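Local coordinates for uncharacterized protein ycf41 (Synechococcus elongatus PCC 6301, PDB 3KOJ) that probably binds single-stranded DNA through an OB-fold domain of the single-strand binding protein family, though it is still named as uncharacterized, at residues A18-P24 with E38-F43; L79-I85 with T99-R105. The protein carries 1 engineered substitution. One frame throughout, in Å; residues are numbered along the deposited sequence.

Contact 1: A18-P24 with E38-F43; sequences ATVVEAP and EMVVQF
Thr19 and Gln42 form an antiparallel hydrogen-bonded pair, and Val20 and Val41 the non-hydrogen-bonded pair next to it. Strand 18-21 runs at 138° to strand 38-43. A classic beta bulge follows, because Val21 and Glu22 both face Val40. Val40 O accepts from both backbone nitrogens, 2.9 Å from Val21 N and 3.2 Å from Glu22 N, and both come from the same face of its carbonyl plane. The chain turns a corner at Glu22. Beyond the bulge, Val40 N donates to Glu22 O.

Val40 meets both bulge residues with its side chain. Its CG1 lies 3.7 Å from Val21 CG2, and its CB packs at 3.5 Å against Glu22 CB. The Val21 and Gln42 side chains cross at about a right angle; Val21 CG1, anti to the carbonyl carbon (chi1 -61°), touches Gln42 CB. Ala18 CB sits 3.6 Å from Val41 CB on the buried side. The Met39 side chain, a selenomethionine, first points to the partner strand and then leads away to Cys71 and Leu79. Gln42 OE1 is held by Arg54. Water 1 accepts from Thr19 OG1 at 2.8 Å and donates to Gln42 O.

The chemistry is that of a bulged hairpin. Backbone bonds set the register, and aliphatic carbons pack alongside the ladder. The Val40 carbonyl, accepting two hydrogen bonds, probably helps to hold the bulge at the corner of strand 12-28.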
loop_
_atom_site.group_PDB
_atom_site.type_symbol
_atom_site.label_atom_id
_atom_site.label_comp_id
_atom_site.label_asym_id
_atom_site.label_seq_id
_atom_site.Cartn_x
_atom_site.Cartn_y
_atom_site.Cartn_z
ATOM N N ALA B 18 -4.022 12.500 5.391
ATOM C CA ALA B 18 -4.089 13.915 5.033
ATOM C C ALA B 18 -5.137 14.681 5.824
ATOM O O ALA B 18 -5.963 14.092 6.529
ATOM C CB ALA B 18 -4.375 14.052 3.531
ATOM N N THR B 19 -5.095 16.003 5.683
ATOM C CA THR B 19 -6.011 16.910 6.362
ATOM C C THR B 19 -6.961 17.553 5.347
ATOM O O THR B 19 -6.534 18.026 4.294
ATOM C CB THR B 19 -5.224 18.035 7.081
ATOM O OG1 THR B 19 -4.282 17.448 7.990
ATOM C CG2 THR B 19 -6.171 18.951 7.855
ATOM N N VAL B 20 -8.248 17.569 5.665
ATOM C CA VAL B 20 -9.242 18.171 4.775
ATOM C C VAL B 20 -9.073 19.697 4.807
ATOM O O VAL B 20 -9.185 20.312 5.868
ATOM C CB VAL B 20 -10.677 17.799 5.239
ATOM C CG1 VAL B 20 -11.721 18.437 4.326
ATOM C CG2 VAL B 20 -10.834 16.281 5.253
ATOM N N VAL B 21 -8.789 20.305 3.656
ATOM C CA VAL B 21 -8.610 21.758 3.606
ATOM C C VAL B 21 -9.635 22.471 2.730
ATOM O O VAL B 21 -9.658 23.697 2.653
ATOM C CB VAL B 21 -7.187 22.135 3.168
ATOM C CG1 VAL B 21 -6.188 21.579 4.179
ATOM C CG2 VAL B 21 -6.907 21.605 1.775
ATOM N N GLU B 22 -10.464 21.694 2.042
ATOM C CA GLU B 22 -11.556 22.264 1.266
ATOM C C GLU B 22 -12.695 21.284 1.456
ATOM O O GLU B 22 -12.594 20.106 1.088
ATOM C CB GLU B 22 -11.234 22.437 -0.221
ATOM C CG GLU B 22 -12.296 23.313 -0.901
ATOM C CD GLU B 22 -11.867 23.897 -2.238
ATOM O OE1 GLU B 22 -10.715 24.369 -2.349
ATOM O OE2 GLU B 22 -12.693 23.904 -3.176
ATOM N N ALA B 23 -13.764 21.775 2.069
ATOM C CA ALA B 23 -14.929 20.956 2.364
ATOM C C ALA B 23 -15.511 20.278 1.134
ATOM O O ALA B 23 -15.550 20.849 0.044
ATOM C CB ALA B 23 -16.000 21.805 3.053
ATOM N N PRO B 24 -15.966 19.033 1.299
ATOM C CA PRO B 24 -16.557 18.260 0.210
ATOM C C PRO B 24 -17.807 18.922 -0.363
ATOM O O PRO B 24 -18.631 19.465 0.377
ATOM C CB PRO B 24 -16.863 16.909 0.868
ATOM C CG PRO B 24 -16.982 17.238 2.323
ATOM C CD PRO B 24 -15.870 18.221 2.523
ATOM N N GLU B 38 -16.323 15.942 -4.156
ATOM C CA GLU B 38 -14.938 16.328 -4.353
ATOM C C GLU B 38 -14.508 17.282 -3.250
ATOM O O GLU B 38 -15.288 18.121 -2.789
ATOM C CB GLU B 38 -14.725 16.945 -5.743
ATOM C CG GLU B 38 -14.838 18.446 -5.854
ATOM C CD GLU B 38 -14.421 18.933 -7.235
ATOM O OE1 GLU B 38 -14.973 18.420 -8.235
ATOM O OE2 GLU B 38 -13.543 19.821 -7.326
HETATM N N MSE B 39 -13.271 17.121 -2.806
HETATM C CA MSE B 39 -12.728 17.964 -1.754
HETATM C C MSE B 39 -11.240 18.084 -1.998
HETATM O O MSE B 39 -10.722 17.536 -2.965
HETATM C CB MSE B 39 -13.002 17.338 -0.375
HETATM C CG MSE B 39 -12.356 15.981 -0.140
HETATM SE SE MSE B 39 -12.809 15.238 1.616
HETATM C CE MSE B 39 -11.380 13.929 1.754
ATOM N N VAL B 40 -10.553 18.813 -1.130
ATOM C CA VAL B 40 -9.114 18.965 -1.269
ATOM C C VAL B 40 -8.472 18.633 0.064
ATOM O O VAL B 40 -8.996 18.991 1.115
ATOM C CB VAL B 40 -8.727 20.409 -1.668
ATOM C CG1 VAL B 40 -7.208 20.537 -1.762
ATOM C CG2 VAL B 40 -9.372 20.769 -3.008
ATOM N N VAL B 41 -7.344 17.932 0.022
ATOM C CA VAL B 41 -6.641 17.587 1.246
ATOM C C VAL B 41 -5.201 18.063 1.149
ATOM O O VAL B 41 -4.696 18.338 0.059
ATOM C CB VAL B 41 -6.645 16.063 1.516
ATOM C CG1 VAL B 41 -8.077 15.559 1.602
ATOM C CG2 VAL B 41 -5.858 15.321 0.423
ATOM N N GLN B 42 -4.553 18.172 2.302
ATOM C CA GLN B 42 -3.163 18.592 2.355
ATOM C C GLN B 42 -2.365 17.580 3.168
ATOM O O GLN B 42 -2.828 17.086 4.197
ATOM C CB GLN B 42 -3.045 19.977 3.000
ATOM C CG GLN B 42 -1.608 20.474 3.119
ATOM C CD GLN B 42 -1.519 21.860 3.732
ATOM O OE1 GLN B 42 -1.905 22.856 3.114
ATOM N NE2 GLN B 42 -1.015 21.929 4.961
ATOM N N PHE B 43 -1.174 17.253 2.686
ATOM C CA PHE B 43 -0.318 16.315 3.398
ATOM C C PHE B 43 1.120 16.804 3.338
ATOM O O PHE B 43 1.496 17.545 2.424
ATOM C CB PHE B 43 -0.470 14.889 2.844
ATOM C CG PHE B 43 -0.340 14.777 1.351
ATOM C CD1 PHE B 43 0.852 14.359 0.773
ATOM C CD2 PHE B 43 -1.430 15.031 0.525
ATOM C CE1 PHE B 43 0.955 14.183 -0.603
ATOM C CE2 PHE B 43 -1.339 14.860 -0.854
ATOM C CZ PHE B 43 -0.145 14.437 -1.420
HETATM O O HOH W 1 -1.903 16.370 7.089
HETATM O O HOH W 2 -14.522 20.936 -2.902
#

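Contact 2: L79-I85 with T99-R105; sequences LEGRLRI and TELTVTR
Glu80 and Arg105 lie side by side and point the same way, joined by a salt bridge. Arg105 NH1 stands 3.1 Å from Glu80 OE1, with an N-H...O angle of 158°. The oxygen lies at the guanidinium edge, in its plane, whereas NH1 meets the carboxylate from above. The two planes are 30° apart. Water 3 donates to Glu80 OE2 and accepts from Arg105 NH1, closing a second path between them. Arg105 NE is bound by His8 O of the third subunit. With an alanine at Arg105, the Glu80 carboxylate is likely to lose its charge partner here, and His8 O of the third subunit this donor.

Arg84 and Glu100 form a second salt bridge at the other end, again side by side and pointing the same way. Glu100 CG takes the position between backbone N and carbonyl carbon (chi1 79°), and the extended chain beyond it brings OE1 3.1 Å from Arg84 NH1. Nearby, Thr99 OG1 hydrogen-bonds to Thr99 OG1 of the second subunit.

Leu101 works on the other face. Its CD2 packs 3.9 Å from Leu79 CB, and its CD1 reaches Gly81 C at 3.7 Å. Gly81 lies close to the partner backbone, its CA 3.1 Å from Thr102 O. Beside it, Glu80 O takes both Thr104 N, at 2.7 Å, and Arg105 N, which makes a classic beta bulge.

Leu79 also packs on Val57 of strand 53-60. Strand 76-84 pairs with strand 12-28 as well, and strand 100-103 runs parallel to strand 53-60.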
loop_
_atom_site.group_PDB
_atom_site.type_symbol
_atom_site.label_atom_id
_atom_site.label_comp_id
_atom_site.label_asym_id
_atom_site.label_seq_id
_atom_site.Cartn_x
_atom_site.Cartn_y
_atom_site.Cartn_z
ATOM N N LEU B 79 -6.940 8.078 3.331
ATOM C CA LEU B 79 -7.681 7.799 2.111
ATOM C C LEU B 79 -7.003 6.686 1.327
ATOM O O LEU B 79 -5.778 6.614 1.288
ATOM C CB LEU B 79 -7.731 9.062 1.235
ATOM C CG LEU B 79 -8.330 10.309 1.887
ATOM C CD1 LEU B 79 -7.899 11.552 1.113
ATOM C CD2 LEU B 79 -9.849 10.187 1.938
ATOM N N GLU B 80 -7.808 5.812 0.728
ATOM C CA GLU B 80 -7.290 4.736 -0.116
ATOM C C GLU B 80 -7.942 4.950 -1.472
ATOM O O GLU B 80 -9.163 5.076 -1.556
ATOM C CB GLU B 80 -7.696 3.353 0.396
ATOM C CG GLU B 80 -7.221 2.228 -0.539
ATOM C CD GLU B 80 -7.845 0.877 -0.219
ATOM O OE1 GLU B 80 -8.787 0.833 0.598
ATOM O OE2 GLU B 80 -7.402 -0.139 -0.795
ATOM N N GLY B 81 -7.141 4.985 -2.532
ATOM C CA GLY B 81 -7.709 5.189 -3.848
ATOM C C GLY B 81 -6.716 4.969 -4.969
ATOM O O GLY B 81 -5.645 4.390 -4.762
ATOM N N ARG B 82 -7.079 5.426 -6.161
ATOM C CA ARG B 82 -6.224 5.283 -7.331
ATOM C C ARG B 82 -5.829 6.666 -7.827
ATOM O O ARG B 82 -6.660 7.576 -7.886
ATOM C CB ARG B 82 -6.961 4.514 -8.441
ATOM C CG ARG B 82 -7.305 3.066 -8.070
ATOM C CD ARG B 82 -8.056 2.349 -9.192
ATOM N NE ARG B 82 -7.240 2.156 -10.391
ATOM C CZ ARG B 82 -6.440 1.113 -10.609
ATOM N NH1 ARG B 82 -6.340 0.144 -9.707
ATOM N NH2 ARG B 82 -5.737 1.040 -11.734
ATOM N N LEU B 83 -4.553 6.817 -8.164
ATOM C CA LEU B 83 -4.040 8.085 -8.655
ATOM C C LEU B 83 -4.505 8.299 -10.092
ATOM O O LEU B 83 -4.483 7.377 -10.908
ATOM C CB LEU B 83 -2.512 8.084 -8.599
ATOM C CG LEU B 83 -1.823 9.407 -8.942
ATOM C CD1 LEU B 83 -2.153 10.455 -7.882
ATOM C CD2 LEU B 83 -0.321 9.178 -9.026
ATOM N N ARG B 84 -4.916 9.523 -10.394
ATOM C CA ARG B 84 -5.402 9.875 -11.723
ATOM C C ARG B 84 -4.779 11.201 -12.162
ATOM O O ARG B 84 -4.570 12.095 -11.342
ATOM C CB ARG B 84 -6.931 9.984 -11.676
ATOM C CG ARG B 84 -7.612 10.432 -12.954
ATOM C CD ARG B 84 -9.124 10.293 -12.801
ATOM N NE ARG B 84 -9.850 10.572 -14.036
ATOM C CZ ARG B 84 -10.210 11.785 -14.440
ATOM N NH1 ARG B 84 -9.918 12.849 -13.703
ATOM N NH2 ARG B 84 -10.866 11.935 -15.582
ATOM N N ILE B 85 -4.471 11.326 -13.449
ATOM C CA ILE B 85 -3.877 12.558 -13.963
ATOM C C ILE B 85 -4.474 12.933 -15.314
ATOM O O ILE B 85 -4.776 12.063 -16.130
ATOM C CB ILE B 85 -2.342 12.429 -14.121
ATOM C CG1 ILE B 85 -1.692 12.171 -12.758
ATOM C CG2 ILE B 85 -1.774 13.705 -14.735
ATOM C CD1 ILE B 85 -0.168 12.124 -12.799
ATOM N N THR B 99 -3.961 16.546 -11.254
ATOM C CA THR B 99 -3.818 15.303 -10.507
ATOM C C THR B 99 -4.957 15.155 -9.509
ATOM O O THR B 99 -5.485 16.142 -8.997
ATOM C CB THR B 99 -2.495 15.277 -9.716
ATOM O OG1 THR B 99 -1.392 15.395 -10.622
ATOM C CG2 THR B 99 -2.363 13.980 -8.928
ATOM N N GLU B 100 -5.348 13.917 -9.241
ATOM C CA GLU B 100 -6.394 13.689 -8.266
ATOM C C GLU B 100 -6.411 12.239 -7.820
ATOM O O GLU B 100 -5.933 11.348 -8.521
ATOM C CB GLU B 100 -7.763 14.116 -8.820
ATOM C CG GLU B 100 -8.447 13.155 -9.765
ATOM C CD GLU B 100 -9.727 13.747 -10.346
ATOM O OE1 GLU B 100 -10.630 12.972 -10.717
ATOM O OE2 GLU B 100 -9.824 14.990 -10.440
ATOM N N LEU B 101 -6.931 12.026 -6.622
ATOM C CA LEU B 101 -7.030 10.696 -6.049
ATOM C C LEU B 101 -8.492 10.298 -6.101
ATOM O O LEU B 101 -9.345 10.973 -5.519
ATOM C CB LEU B 101 -6.561 10.708 -4.591
ATOM C CG LEU B 101 -6.603 9.369 -3.843
ATOM C CD1 LEU B 101 -5.518 8.446 -4.381
ATOM C CD2 LEU B 101 -6.406 9.605 -2.352
ATOM N N THR B 102 -8.792 9.224 -6.822
ATOM C CA THR B 102 -10.161 8.737 -6.895
ATOM C C THR B 102 -10.257 7.757 -5.732
ATOM O O THR B 102 -9.708 6.658 -5.775
ATOM C CB THR B 102 -10.428 8.025 -8.220
ATOM O OG1 THR B 102 -10.092 8.906 -9.300
ATOM C CG2 THR B 102 -11.897 7.649 -8.323
ATOM N N VAL B 103 -10.950 8.184 -4.686
ATOM C CA VAL B 103 -11.083 7.403 -3.466
ATOM C C VAL B 103 -11.981 6.178 -3.502
ATOM O O VAL B 103 -13.074 6.206 -4.061
ATOM C CB VAL B 103 -11.555 8.322 -2.315
ATOM C CG1 VAL B 103 -11.822 7.508 -1.054
ATOM C CG2 VAL B 103 -10.498 9.366 -2.047
ATOM N N THR B 104 -11.502 5.102 -2.881
ATOM C CA THR B 104 -12.255 3.856 -2.783
ATOM C C THR B 104 -12.793 3.750 -1.356
ATOM O O THR B 104 -13.946 3.384 -1.135
ATOM C CB THR B 104 -11.358 2.623 -3.037
ATOM O OG1 THR B 104 -10.709 2.750 -4.307
ATOM C CG2 THR B 104 -12.189 1.351 -3.022
ATOM N N ARG B 105 -11.938 4.078 -0.388
ATOM C CA ARG B 105 -12.299 4.008 1.022
ATOM C C ARG B 105 -11.652 5.134 1.810
ATOM O O ARG B 105 -10.614 5.657 1.418
ATOM C CB ARG B 105 -11.834 2.675 1.623
ATOM C CG ARG B 105 -12.409 1.452 0.944
ATOM C CD ARG B 105 -11.864 0.167 1.555
ATOM N NE ARG B 105 -12.427 -1.001 0.888
ATOM C CZ ARG B 105 -11.917 -1.570 -0.197
ATOM N NH1 ARG B 105 -10.808 -1.089 -0.752
ATOM N NH2 ARG B 105 -12.528 -2.614 -0.740
HETATM O O HOH W 3 -8.542 -1.596 -2.837
#

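Overall arrangement
Contact 1 closes before contact 2 opens along the chain, and their centres lie about 13 Å apart. Both belong to one curled sheet, in which strands 12-28 and 76-84 are neighbours. Contact 1 is part of the hairpin of strands 12-28 and 35-43. Contact 2 pairs strand 76-84 with strand 100-103. The two meet at Leu79, whose CD1 lies 4.0 Å from Val41 CG1. Strand 53-60 links them from another side, pairing with both 35-43 and 100-103. The strands thus close on themselves round a shared apolar core, as in an OB fold. Neighbouring subunits reach contact 2 more widely than contact 1, consistent with a role for its strands in the four-chain assembly.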